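Local structure of piwi domain-containing protein (5THE) at residues T16-L21 / V411-M416; G60-K65 / L475-G480; R202-T207 / N215-W220; I357-I362 / V383-T388. The protein is a budding-yeast Argonaute whose C-terminal lobe, the part present here, holds a bound RNA strand and probably contributes to the selectivity of target cleavage. One frame throughout, in Å; residues are numbered along the deposited sequence.

Contact 1. Residues T16-L21 / V411-M416; sequences TKVDIL and VAVQSM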
# COMPACT_ATOMS: atom_id res chain seq x y z
N THR A 16 -14.81 -6.38 22.30
CA THR A 16 -14.57 -7.05 23.57
C THR A 16 -13.76 -6.16 24.50
O THR A 16 -12.66 -5.73 24.16
CB THR A 16 -13.81 -8.35 23.32
OG1 THR A 16 -14.66 -9.24 22.59
CG2 THR A 16 -13.40 -8.99 24.65
N LYS A 17 -14.30 -5.90 25.69
CA LYS A 17 -13.61 -5.07 26.67
C LYS A 17 -12.60 -5.90 27.45
O LYS A 17 -12.93 -6.98 27.96
CB LYS A 17 -14.60 -4.43 27.63
CG LYS A 17 -15.77 -3.72 26.99
CD LYS A 17 -16.35 -2.71 27.98
CE LYS A 17 -17.83 -2.47 27.76
NZ LYS A 17 -18.14 -1.97 26.39
N VAL A 18 -11.37 -5.40 27.54
CA VAL A 18 -10.35 -6.00 28.39
C VAL A 18 -9.30 -4.95 28.70
O VAL A 18 -8.94 -4.14 27.83
CB VAL A 18 -9.73 -7.27 27.74
CG1 VAL A 18 -8.89 -6.91 26.52
CG2 VAL A 18 -8.90 -8.05 28.77
N ASP A 19 -8.82 -4.94 29.93
CA ASP A 19 -7.70 -4.07 30.29
C ASP A 19 -6.40 -4.62 29.72
O ASP A 19 -6.22 -5.83 29.57
CB ASP A 19 -7.56 -3.93 31.80
CG ASP A 19 -8.60 -3.02 32.42
OD1 ASP A 19 -9.40 -2.41 31.67
OD2 ASP A 19 -8.62 -2.91 33.66
N ILE A 20 -5.48 -3.71 29.40
CA ILE A 20 -4.15 -4.09 28.97
C ILE A 20 -3.15 -3.27 29.77
O ILE A 20 -3.49 -2.29 30.43
CB ILE A 20 -3.91 -3.89 27.46
CG1 ILE A 20 -4.06 -2.41 27.11
CG2 ILE A 20 -4.86 -4.73 26.62
CD1 ILE A 20 -3.73 -2.09 25.71
N LEU A 21 -1.89 -3.69 29.69
CA LEU A 21 -0.80 -2.99 30.33
C LEU A 21 -0.07 -2.15 29.30
O LEU A 21 0.16 -2.59 28.17
CB LEU A 21 0.15 -3.97 31.01
CG LEU A 21 0.87 -3.55 32.28
CD1 LEU A 21 -0.08 -2.83 33.22
CD2 LEU A 21 1.46 -4.79 32.95
N VAL A 411 -13.15 -15.84 25.72
CA VAL A 411 -12.65 -15.82 24.35
C VAL A 411 -11.25 -15.22 24.36
O VAL A 411 -10.93 -14.37 25.19
CB VAL A 411 -13.72 -15.03 23.56
CG1 VAL A 411 -13.15 -13.94 22.74
CG2 VAL A 411 -14.67 -15.98 22.83
N ALA A 412 -10.38 -15.70 23.46
CA ALA A 412 -8.99 -15.23 23.42
C ALA A 412 -8.92 -13.73 23.20
O ALA A 412 -9.55 -13.18 22.29
CB ALA A 412 -8.19 -15.93 22.33
N VAL A 413 -8.16 -13.05 24.05
CA VAL A 413 -7.90 -11.63 23.90
C VAL A 413 -6.41 -11.35 23.73
O VAL A 413 -5.98 -10.19 23.80
CB VAL A 413 -8.48 -10.82 25.09
CG1 VAL A 413 -9.99 -10.93 25.09
CG2 VAL A 413 -7.89 -11.32 26.45
N GLN A 414 -5.60 -12.37 23.51
CA GLN A 414 -4.22 -12.16 23.12
C GLN A 414 -3.82 -13.21 22.11
O GLN A 414 -4.44 -14.27 22.02
CB GLN A 414 -3.27 -12.20 24.32
CG GLN A 414 -3.37 -13.46 25.16
CD GLN A 414 -2.23 -13.57 26.15
OE1 GLN A 414 -1.12 -13.94 25.78
NE2 GLN A 414 -2.49 -13.24 27.42
N SER A 415 -2.77 -12.91 21.34
CA SER A 415 -2.27 -13.81 20.31
C SER A 415 -0.77 -13.61 20.14
O SER A 415 -0.30 -12.46 20.05
CB SER A 415 -2.97 -13.58 18.97
OG SER A 415 -2.53 -14.52 18.01
N MET A 416 -0.03 -14.72 20.09
CA MET A 416 1.42 -14.66 19.90
C MET A 416 2.08 -13.76 20.94
O MET A 416 2.98 -12.98 20.62
CB MET A 416 1.76 -14.22 18.48
CG MET A 416 1.20 -15.14 17.43
SD MET A 416 1.29 -14.40 15.80
CE MET A 416 3.00 -14.62 15.41
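Val18 and Thr16 meet Val413 in a small, buried apolar contact between two separate beta structures of the Argonaute C-terminal lobe. One is the antiparallel pair of strands 16-22 and 25-31; the other is a three-stranded antiparallel sheet, whose middle strand, 410-415, is interrupted at Val413. Side chains alone meet; the nearest CA atoms, those of Val18 and Val413, stand 7.6 Å apart. It illustrates how one residue at a break in a strand can serve two alternate positions of another strand. Thr16 and Val18 both turn the same way, toward Val413, while Lys17 between them turns from it. The two branches of Val413 divide the work, CG2 facing Val18 and CG1 facing Thr16. In Val18, CG2 lies anti to the backbone N and comes to 4.1 Å from Val413 CG2, while Val18 CG1 approaches Val413 CB at 4.2 Å. Ile31 of the partner strand and Ala403 of strand 402-404 touch both valines and extend this apolar patch. Thr16 contributes its methyl group to the contact and crosses Val413 at about a right angle, with Thr16 CG2 3.9 Å from Val413 CG1.

Contact 2. Residues G60-K65 / L475-G480; sequences GNWNMK and LCYIFG. With nucleotides of chain B.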
# COMPACT_ATOMS: atom_id res chain seq x y z
N GLY A 60 -6.66 -12.09 11.29
CA GLY A 60 -5.77 -11.24 10.53
C GLY A 60 -4.56 -11.97 9.98
O GLY A 60 -3.50 -11.36 9.82
N ASN A 61 -4.69 -13.26 9.70
CA ASN A 61 -3.52 -14.08 9.40
C ASN A 61 -4.07 -15.34 8.74
O ASN A 61 -4.39 -16.31 9.42
CB ASN A 61 -2.73 -14.41 10.66
CG ASN A 61 -1.47 -15.25 10.39
OD1 ASN A 61 -1.06 -16.04 11.23
ND2 ASN A 61 -0.89 -15.10 9.25
N TRP A 62 -4.20 -15.31 7.42
CA TRP A 62 -4.75 -16.44 6.69
C TRP A 62 -3.72 -16.88 5.64
O TRP A 62 -2.58 -16.41 5.64
CB TRP A 62 -6.11 -16.09 6.07
CG TRP A 62 -6.03 -14.96 5.08
CD1 TRP A 62 -5.87 -15.06 3.72
CD2 TRP A 62 -6.08 -13.55 5.37
NE1 TRP A 62 -5.82 -13.80 3.15
CE2 TRP A 62 -5.95 -12.86 4.14
CE3 TRP A 62 -6.22 -12.81 6.55
CZ2 TRP A 62 -5.96 -11.48 4.07
CZ3 TRP A 62 -6.23 -11.43 6.47
CH2 TRP A 62 -6.10 -10.78 5.24
N ASN A 63 -4.13 -17.79 4.77
CA ASN A 63 -3.28 -18.15 3.64
C ASN A 63 -4.19 -18.50 2.47
O ASN A 63 -5.39 -18.70 2.62
CB ASN A 63 -2.35 -19.31 3.99
CG ASN A 63 -3.09 -20.58 4.23
OD1 ASN A 63 -3.38 -21.32 3.31
ND2 ASN A 63 -3.44 -20.83 5.48
N MET A 64 -3.59 -18.54 1.28
CA MET A 64 -4.35 -18.71 0.05
C MET A 64 -4.69 -20.16 -0.26
O MET A 64 -5.49 -20.39 -1.17
CB MET A 64 -3.58 -18.09 -1.13
CG MET A 64 -3.73 -16.58 -1.23
SD MET A 64 -5.47 -16.08 -1.20
CE MET A 64 -6.09 -16.67 -2.78
N LYS A 65 -4.12 -21.13 0.46
CA LYS A 65 -4.35 -22.54 0.14
C LYS A 65 -5.84 -22.84 0.04
O LYS A 65 -6.62 -22.54 0.95
CB LYS A 65 -3.70 -23.43 1.20
CG LYS A 65 -3.87 -24.92 0.96
CD LYS A 65 -2.86 -25.74 1.76
CE LYS A 65 -3.05 -27.23 1.55
NZ LYS A 65 -4.42 -27.66 1.93
N LEU A 475 -9.67 -1.44 7.00
CA LEU A 475 -8.78 -1.16 5.90
C LEU A 475 -7.41 -1.82 6.06
O LEU A 475 -6.65 -1.86 5.10
CB LEU A 475 -8.62 0.35 5.72
CG LEU A 475 -9.80 1.04 5.03
CD1 LEU A 475 -9.62 2.53 5.09
CD2 LEU A 475 -9.87 0.56 3.61
N CYS A 476 -7.11 -2.33 7.25
CA CYS A 476 -5.88 -3.09 7.48
C CYS A 476 -5.95 -4.49 6.88
O CYS A 476 -4.90 -5.12 6.71
CB CYS A 476 -5.60 -3.16 8.98
SG CYS A 476 -5.14 -1.54 9.66
N TYR A 477 -7.13 -4.96 6.53
CA TYR A 477 -7.32 -6.31 6.01
C TYR A 477 -7.33 -6.38 4.49
O TYR A 477 -7.53 -7.46 3.94
CB TYR A 477 -8.62 -6.90 6.56
CG TYR A 477 -8.55 -7.29 8.02
CD1 TYR A 477 -8.46 -6.32 9.03
CD2 TYR A 477 -8.57 -8.63 8.40
CE1 TYR A 477 -8.40 -6.67 10.36
CE2 TYR A 477 -8.51 -9.00 9.74
CZ TYR A 477 -8.42 -8.01 10.70
OH TYR A 477 -8.36 -8.38 12.01
N ILE A 478 -7.11 -5.27 3.78
CA ILE A 478 -7.09 -5.36 2.32
C ILE A 478 -5.79 -4.82 1.76
O ILE A 478 -5.78 -4.13 0.73
CB ILE A 478 -8.30 -4.64 1.70
CG1 ILE A 478 -8.46 -3.24 2.26
CG2 ILE A 478 -9.57 -5.45 1.91
CD1 ILE A 478 -9.67 -2.55 1.73
N PHE A 479 -4.68 -5.11 2.42
CA PHE A 479 -3.37 -4.86 1.81
C PHE A 479 -3.09 -6.01 0.85
O PHE A 479 -2.83 -7.14 1.28
CB PHE A 479 -2.31 -4.73 2.90
CG PHE A 479 -0.96 -4.37 2.39
CD1 PHE A 479 -0.73 -3.15 1.79
CD2 PHE A 479 0.10 -5.25 2.54
CE1 PHE A 479 0.53 -2.80 1.35
CE2 PHE A 479 1.36 -4.92 2.09
CZ PHE A 479 1.58 -3.69 1.49
N GLY A 480 -3.18 -5.75 -0.44
CA GLY A 480 -3.36 -6.81 -1.41
C GLY A 480 -2.15 -7.71 -1.65
O GLY A 480 -2.30 -8.71 -2.35
P A B 4 5.10 -6.80 3.26
OP1 A B 4 4.57 -5.67 2.47
OP2 A B 4 6.54 -7.04 3.42
O5' A B 4 4.45 -6.73 4.71
C5' A B 4 3.05 -6.88 4.87
C4' A B 4 2.71 -7.85 5.97
O4' A B 4 3.20 -9.17 5.65
C3' A B 4 3.30 -7.55 7.33
O3' A B 4 2.56 -6.55 8.00
C2' A B 4 3.26 -8.91 8.00
O2' A B 4 1.93 -9.22 8.43
C1' A B 4 3.60 -9.83 6.82
N9 A B 4 5.04 -10.07 6.71
C8 A B 4 5.98 -9.20 6.22
N7 A B 4 7.20 -9.68 6.23
C5 A B 4 7.04 -10.95 6.76
C6 A B 4 7.97 -11.95 7.00
N6 A B 4 9.27 -11.77 6.74
N1 A B 4 7.50 -13.11 7.52
C2 A B 4 6.18 -13.23 7.75
N3 A B 4 5.19 -12.35 7.55
C4 A B 4 5.71 -11.21 7.05
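Tyr477 lies against Gly60 and Trp62 where two irregular loops pack together in the Argonaute C-terminal lobe. Segment 60-65 belongs to the long connection between strands 43-44 and 77-85, and segment 475-480 follows helix 465-475. The example shows how loops without regular structure can still form an ordered, buried joint, here through aromatic rings packed against a glycine. The tight part is centred on the Tyr477 ring. With CG beside the backbone N (chi1 -73°), the ring extends past the other loop, and its CE2 comes to 3.6 Å from Gly60 CA. Gly60 has a positive phi, which suits glycine, and a side chain here would come close to the tyrosine hydroxyl. Next to it the benzene part of Trp62 approaches with CZ3 4.1 Å from Tyr477 CD2, while Trp62 CH2 lies 3.8 Å from Tyr477 O. His247 meets the same indole edge-to-face, and Phe39 adds another ring. Replacing Tyr477 with alanine would probably open a gap beside Gly60 CA and take from the Trp62 indole one of its aromatic neighbours. Beyond Trp62 the loop reaches solvent: Asn63 and Lys65 are exposed and do not touch segment 475-480. Order there is local, an Asx turn in which Lys65 N donates to Asn63 OD1 at 3.0 Å. At the other end, Phe479 reaches the RNA, where its ring edge meets the phosphate of A4 of chain B, CE2 lying 3.3 Å from OP1.

Contact 3. Residues R202-T207 / N215-W220; sequences RLKYIT and NSCVVW. With nucleotides of chain B.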
# COMPACT_ATOMS: atom_id res chain seq x y z
N ARG A 202 17.61 1.26 -10.85
CA ARG A 202 17.72 1.49 -12.28
C ARG A 202 16.75 0.60 -13.06
O ARG A 202 16.17 1.04 -14.06
CB ARG A 202 19.16 1.25 -12.73
CG ARG A 202 19.43 1.73 -14.13
CD ARG A 202 19.53 3.24 -14.16
NE ARG A 202 19.81 3.75 -15.49
CZ ARG A 202 19.96 5.03 -15.78
NH1 ARG A 202 19.88 5.95 -14.82
NH2 ARG A 202 20.20 5.41 -17.03
N LEU A 203 16.58 -0.65 -12.63
CA LEU A 203 15.60 -1.52 -13.28
C LEU A 203 14.20 -0.92 -13.24
O LEU A 203 13.48 -0.94 -14.25
CB LEU A 203 15.59 -2.90 -12.63
CG LEU A 203 16.68 -3.86 -13.06
CD1 LEU A 203 16.56 -5.14 -12.27
CD2 LEU A 203 16.61 -4.15 -14.56
N LYS A 204 13.80 -0.40 -12.08
CA LYS A 204 12.49 0.21 -11.97
C LYS A 204 12.44 1.54 -12.72
O LYS A 204 11.44 1.85 -13.38
CB LYS A 204 12.12 0.39 -10.50
CG LYS A 204 11.96 -0.95 -9.77
CD LYS A 204 10.88 -1.82 -10.42
CE LYS A 204 10.51 -3.00 -9.53
NZ LYS A 204 9.43 -3.87 -10.12
N TYR A 205 13.52 2.31 -12.65
CA TYR A 205 13.59 3.56 -13.39
C TYR A 205 13.38 3.34 -14.88
O TYR A 205 12.61 4.05 -15.53
CB TYR A 205 14.94 4.22 -13.14
CG TYR A 205 15.18 5.48 -13.91
CD1 TYR A 205 14.64 6.68 -13.49
CD2 TYR A 205 15.99 5.48 -15.05
CE1 TYR A 205 14.88 7.86 -14.17
CE2 TYR A 205 16.23 6.65 -15.75
CZ TYR A 205 15.67 7.84 -15.30
OH TYR A 205 15.90 9.01 -15.97
N ILE A 206 14.05 2.33 -15.44
CA ILE A 206 13.89 2.03 -16.85
C ILE A 206 12.52 1.44 -17.12
O ILE A 206 11.80 1.88 -18.03
CB ILE A 206 15.00 1.07 -17.30
CG1 ILE A 206 16.36 1.78 -17.27
CG2 ILE A 206 14.70 0.52 -18.67
CD1 ILE A 206 17.53 0.80 -17.28
N THR A 207 12.13 0.44 -16.34
CA THR A 207 10.99 -0.37 -16.73
C THR A 207 9.67 0.27 -16.32
O THR A 207 8.72 0.28 -17.11
CB THR A 207 11.13 -1.77 -16.15
OG1 THR A 207 12.47 -2.22 -16.38
CG2 THR A 207 10.16 -2.73 -16.83
N ASN A 215 6.34 -5.31 -14.49
CA ASN A 215 7.49 -6.14 -14.14
C ASN A 215 7.50 -6.37 -12.64
O ASN A 215 7.06 -5.52 -11.87
CB ASN A 215 8.81 -5.49 -14.58
CG ASN A 215 9.15 -4.24 -13.77
OD1 ASN A 215 10.01 -4.28 -12.88
ND2 ASN A 215 8.45 -3.14 -14.05
N SER A 216 8.06 -7.50 -12.24
CA SER A 216 8.41 -7.78 -10.86
C SER A 216 9.84 -8.28 -10.80
O SER A 216 10.34 -8.91 -11.75
CB SER A 216 7.47 -8.83 -10.22
OG SER A 216 6.11 -8.43 -10.30
N CYS A 217 10.49 -8.02 -9.69
CA CYS A 217 11.81 -8.57 -9.41
C CYS A 217 11.72 -9.71 -8.42
O CYS A 217 10.85 -9.75 -7.54
CB CYS A 217 12.75 -7.51 -8.85
SG CYS A 217 13.07 -6.23 -10.03
N VAL A 218 12.69 -10.59 -8.51
CA VAL A 218 12.76 -11.75 -7.65
C VAL A 218 14.24 -12.02 -7.43
O VAL A 218 15.03 -11.92 -8.37
CB VAL A 218 11.97 -12.88 -8.36
CG1 VAL A 218 12.85 -13.87 -9.09
CG2 VAL A 218 10.90 -13.46 -7.50
N VAL A 219 14.65 -12.23 -6.17
CA VAL A 219 16.04 -12.60 -5.90
C VAL A 219 16.19 -14.09 -6.19
O VAL A 219 15.41 -14.91 -5.68
CB VAL A 219 16.44 -12.27 -4.44
CG1 VAL A 219 17.87 -12.74 -4.13
CG2 VAL A 219 16.33 -10.77 -4.20
N TRP A 220 17.16 -14.42 -7.03
CA TRP A 220 17.32 -15.78 -7.54
C TRP A 220 17.50 -16.80 -6.42
O TRP A 220 16.93 -17.89 -6.47
CB TRP A 220 18.52 -15.83 -8.49
CG TRP A 220 18.86 -17.19 -9.04
CD1 TRP A 220 20.10 -17.75 -9.09
CD2 TRP A 220 17.95 -18.16 -9.61
NE1 TRP A 220 20.03 -19.00 -9.67
CE2 TRP A 220 18.73 -19.28 -9.99
CE3 TRP A 220 16.58 -18.19 -9.83
CZ2 TRP A 220 18.18 -20.41 -10.59
CZ3 TRP A 220 16.02 -19.34 -10.42
CH2 TRP A 220 16.82 -20.42 -10.80
OP3 U B 1 9.17 -4.54 -6.36
P U B 1 9.30 -5.91 -6.88
OP1 U B 1 9.39 -5.88 -8.36
OP2 U B 1 8.25 -6.76 -6.28
O5' U B 1 10.70 -6.47 -6.40
C5' U B 1 10.88 -7.01 -5.10
C4' U B 1 12.11 -7.86 -5.09
O4' U B 1 13.28 -7.02 -5.36
C3' U B 1 12.40 -8.59 -3.78
O3' U B 1 12.85 -9.91 -4.09
C2' U B 1 13.52 -7.77 -3.15
O2' U B 1 14.37 -8.49 -2.29
C1' U B 1 14.27 -7.24 -4.37
N1 U B 1 14.98 -5.97 -4.13
C2 U B 1 16.33 -5.93 -4.35
O2 U B 1 16.93 -6.90 -4.77
N3 U B 1 16.95 -4.73 -4.09
C4 U B 1 16.34 -3.58 -3.62
O4 U B 1 17.02 -2.57 -3.44
C5 U B 1 14.93 -3.70 -3.40
C6 U B 1 14.32 -4.86 -3.64
P A B 2 12.60 -11.11 -3.06
OP1 A B 2 13.32 -10.75 -1.81
OP2 A B 2 12.89 -12.39 -3.78
O5' A B 2 11.04 -11.05 -2.75
C5' A B 2 10.08 -10.99 -3.81
C4' A B 2 8.72 -11.40 -3.33
O4' A B 2 8.73 -12.80 -3.01
C3' A B 2 8.25 -10.74 -2.04
O3' A B 2 7.74 -9.46 -2.25
C2' A B 2 7.23 -11.74 -1.52
O2' A B 2 6.03 -11.66 -2.29
C1' A B 2 7.91 -13.05 -1.88
N9 A B 2 8.80 -13.55 -0.82
C8 A B 2 10.12 -13.22 -0.62
N7 A B 2 10.69 -13.85 0.37
C5 A B 2 9.68 -14.68 0.84
C6 A B 2 9.66 -15.60 1.88
N6 A B 2 10.74 -15.82 2.63
N1 A B 2 8.49 -16.26 2.11
C2 A B 2 7.44 -16.00 1.32
N3 A B 2 7.33 -15.14 0.30
C4 A B 2 8.50 -14.51 0.12
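Asn215 and Lys204 carry most of this contact, which joins helix 197-210 to strand 215-219 of a beta-alpha-beta unit and lines the site of the RNA 5' phosphate, consistent with the MID domain of Argonautes. Helix and strand run nearly antiparallel. It is a worked example of a phosphate-binding lysine held by a second-shell amide. Lys204 bends at chi2 (-59°), bringing NZ within 2.8 Å of Asn215 OD1, to which it donates from above the carbonyl plane, 49° out of it. The same NZ bonds OP1 of U1 of chain B at 2.7 Å. The amide's other end is fixed too: ND2 donates to Asp208 OD1 and Ala213 O, and the Thr207 methyl CG2 packs 3.3 Å from Asn215 ND2. A leucine in place of Asn215 would probably deprive the lysine of its acceptor and leave NZ freer to drift from the phosphate. Cys217, the third residue, packs its SG 4.2 Å from Lys204 CE and 4.3 Å from Leu203 CD1, while its backbone N also donates to OP1 of U1. Farther along the strand, Val219 N gives A2 of chain B a nearly straight bond, 3.0 Å to OP2 at 165°.

Contact 4. Residues I357-I362 / V383-T388; sequences IEVKSI and VTCIAT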
# COMPACT_ATOMS: atom_id res chain seq x y z
N ILE A 357 -3.50 23.65 5.28
CA ILE A 357 -2.86 23.64 3.97
C ILE A 357 -3.36 22.48 3.12
O ILE A 357 -3.86 22.69 2.01
CB ILE A 357 -1.32 23.60 4.09
CG1 ILE A 357 -0.81 24.78 4.93
CG2 ILE A 357 -0.70 23.59 2.67
CD1 ILE A 357 -1.23 26.11 4.38
N GLU A 358 -3.20 21.25 3.60
CA GLU A 358 -3.46 20.08 2.77
C GLU A 358 -4.96 19.83 2.60
O GLU A 358 -5.43 19.63 1.48
CB GLU A 358 -2.76 18.85 3.34
CG GLU A 358 -1.25 18.95 3.34
CD GLU A 358 -0.56 17.71 3.94
OE1 GLU A 358 0.63 17.82 4.32
OE2 GLU A 358 -1.20 16.64 4.03
N VAL A 359 -5.73 19.84 3.69
CA VAL A 359 -7.17 19.63 3.53
C VAL A 359 -7.78 20.76 2.69
O VAL A 359 -8.56 20.51 1.76
CB VAL A 359 -7.88 19.50 4.89
CG1 VAL A 359 -9.40 19.41 4.71
CG2 VAL A 359 -7.37 18.27 5.64
N LYS A 360 -7.39 22.01 2.97
CA LYS A 360 -7.82 23.14 2.15
C LYS A 360 -7.41 22.95 0.69
O LYS A 360 -8.17 23.26 -0.22
CB LYS A 360 -7.24 24.45 2.69
CG LYS A 360 -7.58 25.68 1.82
CD LYS A 360 -6.90 26.95 2.35
CE LYS A 360 -6.90 28.04 1.29
NZ LYS A 360 -6.66 29.40 1.83
N SER A 361 -6.19 22.46 0.46
CA SER A 361 -5.77 22.23 -0.92
C SER A 361 -6.65 21.19 -1.60
O SER A 361 -6.99 21.34 -2.78
CB SER A 361 -4.31 21.79 -0.95
OG SER A 361 -3.95 21.40 -2.26
N ILE A 362 -7.04 20.14 -0.87
CA ILE A 362 -7.93 19.13 -1.45
C ILE A 362 -9.27 19.75 -1.82
O ILE A 362 -9.77 19.55 -2.93
CB ILE A 362 -8.09 17.95 -0.48
CG1 ILE A 362 -6.78 17.17 -0.38
CG2 ILE A 362 -9.22 17.04 -0.93
CD1 ILE A 362 -6.78 16.09 0.68
N VAL A 383 -14.97 16.09 3.36
CA VAL A 383 -13.69 15.43 3.55
C VAL A 383 -13.54 15.01 5.02
O VAL A 383 -13.91 15.75 5.93
CB VAL A 383 -12.53 16.36 3.13
CG1 VAL A 383 -11.19 15.71 3.40
CG2 VAL A 383 -12.68 16.74 1.64
N THR A 384 -13.00 13.82 5.23
CA THR A 384 -12.51 13.42 6.55
C THR A 384 -11.01 13.21 6.41
O THR A 384 -10.57 12.54 5.47
CB THR A 384 -13.19 12.14 7.06
OG1 THR A 384 -14.59 12.35 7.23
CG2 THR A 384 -12.57 11.72 8.41
N CYS A 385 -10.23 13.77 7.32
CA CYS A 385 -8.79 13.56 7.33
C CYS A 385 -8.37 12.77 8.57
O CYS A 385 -8.74 13.11 9.71
CB CYS A 385 -8.04 14.90 7.27
SG CYS A 385 -6.27 14.71 7.51
N ILE A 386 -7.58 11.72 8.36
CA ILE A 386 -7.03 10.93 9.46
C ILE A 386 -5.52 10.84 9.30
O ILE A 386 -5.02 10.42 8.26
CB ILE A 386 -7.64 9.52 9.53
CG1 ILE A 386 -9.15 9.61 9.75
CG2 ILE A 386 -6.96 8.72 10.65
CD1 ILE A 386 -9.83 8.26 9.85
N ALA A 387 -4.80 11.23 10.35
CA ALA A 387 -3.36 11.12 10.35
C ALA A 387 -2.94 9.88 11.12
O ALA A 387 -3.55 9.53 12.14
CB ALA A 387 -2.72 12.38 10.96
N THR A 388 -1.91 9.21 10.63
CA THR A 388 -1.37 8.01 11.25
C THR A 388 0.08 8.24 11.64
O THR A 388 0.87 8.82 10.88
CB THR A 388 -1.46 6.81 10.29
OG1 THR A 388 -0.79 7.12 9.06
CG2 THR A 388 -2.93 6.48 10.00
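Val359 and Ile362 of helix 351-373 press on Val383 and Cys385 of strand 383-389, a buried helix-on-sheet contact that exemplifies how the RNase H-like fold of a PIWI domain covers its sheet. Between the two segments the interaction is wholly apolar. Val359 straddles two strand positions with its branches: CG2, anti to the carbonyl carbon, meets Cys385 CB at 3.8 Å, and CG1 approaches Val383 CG1 at 4.3 Å. Ile362, one helical turn on, uses its short branch, CG2, which lies 4.3 Å from Val383 CG2. Val383 thus meets two successive turns, CG1 facing Val359 and CG2 facing Ile362. Cys385 SG, anti to its own backbone N (chi1 172°), stays 4.2 Å from Val359 CG2.

Polar interactions are directed elsewhere. Glu358, on the helix, pairs with Arg343 in a salt bridge and accepts from Tyr341 OH, while Thr384 turns from the helix and its OG1 bonds Asp459 and Asn461.

Strand, helix and strand form the beta-alpha-beta unit 339-344, 351-373, 383-389. Strand 383-389 pairs in parallel with 339-344 and antiparallel with 452-459; Tyr341 of the former touches Ile362 and Cys385, and Tyr458 of the latter touches Val359.

In the fold
All four contacts are buried, but their chemistry follows their place. Contacts 1 and 4 are purely apolar between their segments and reach the same set of paired strands from separate places, one between strands of two beta structures and the other through a helix laid on strands. Contacts 3 and 4 share a plan, each joining the helix and second strand of a beta-alpha-beta unit, yet they lie on opposite sides of the chain's centre; contact 3 adds a lysine and an amide hydrogen-bonded at the RNA 5' phosphate. Contact 2, loop on loop and nearest the centre of the chain, relies on aromatic rings and touches a phosphate through a ring edge. Contacts 3 and 4 fall within the sequence spans closed by contacts 1 and 2.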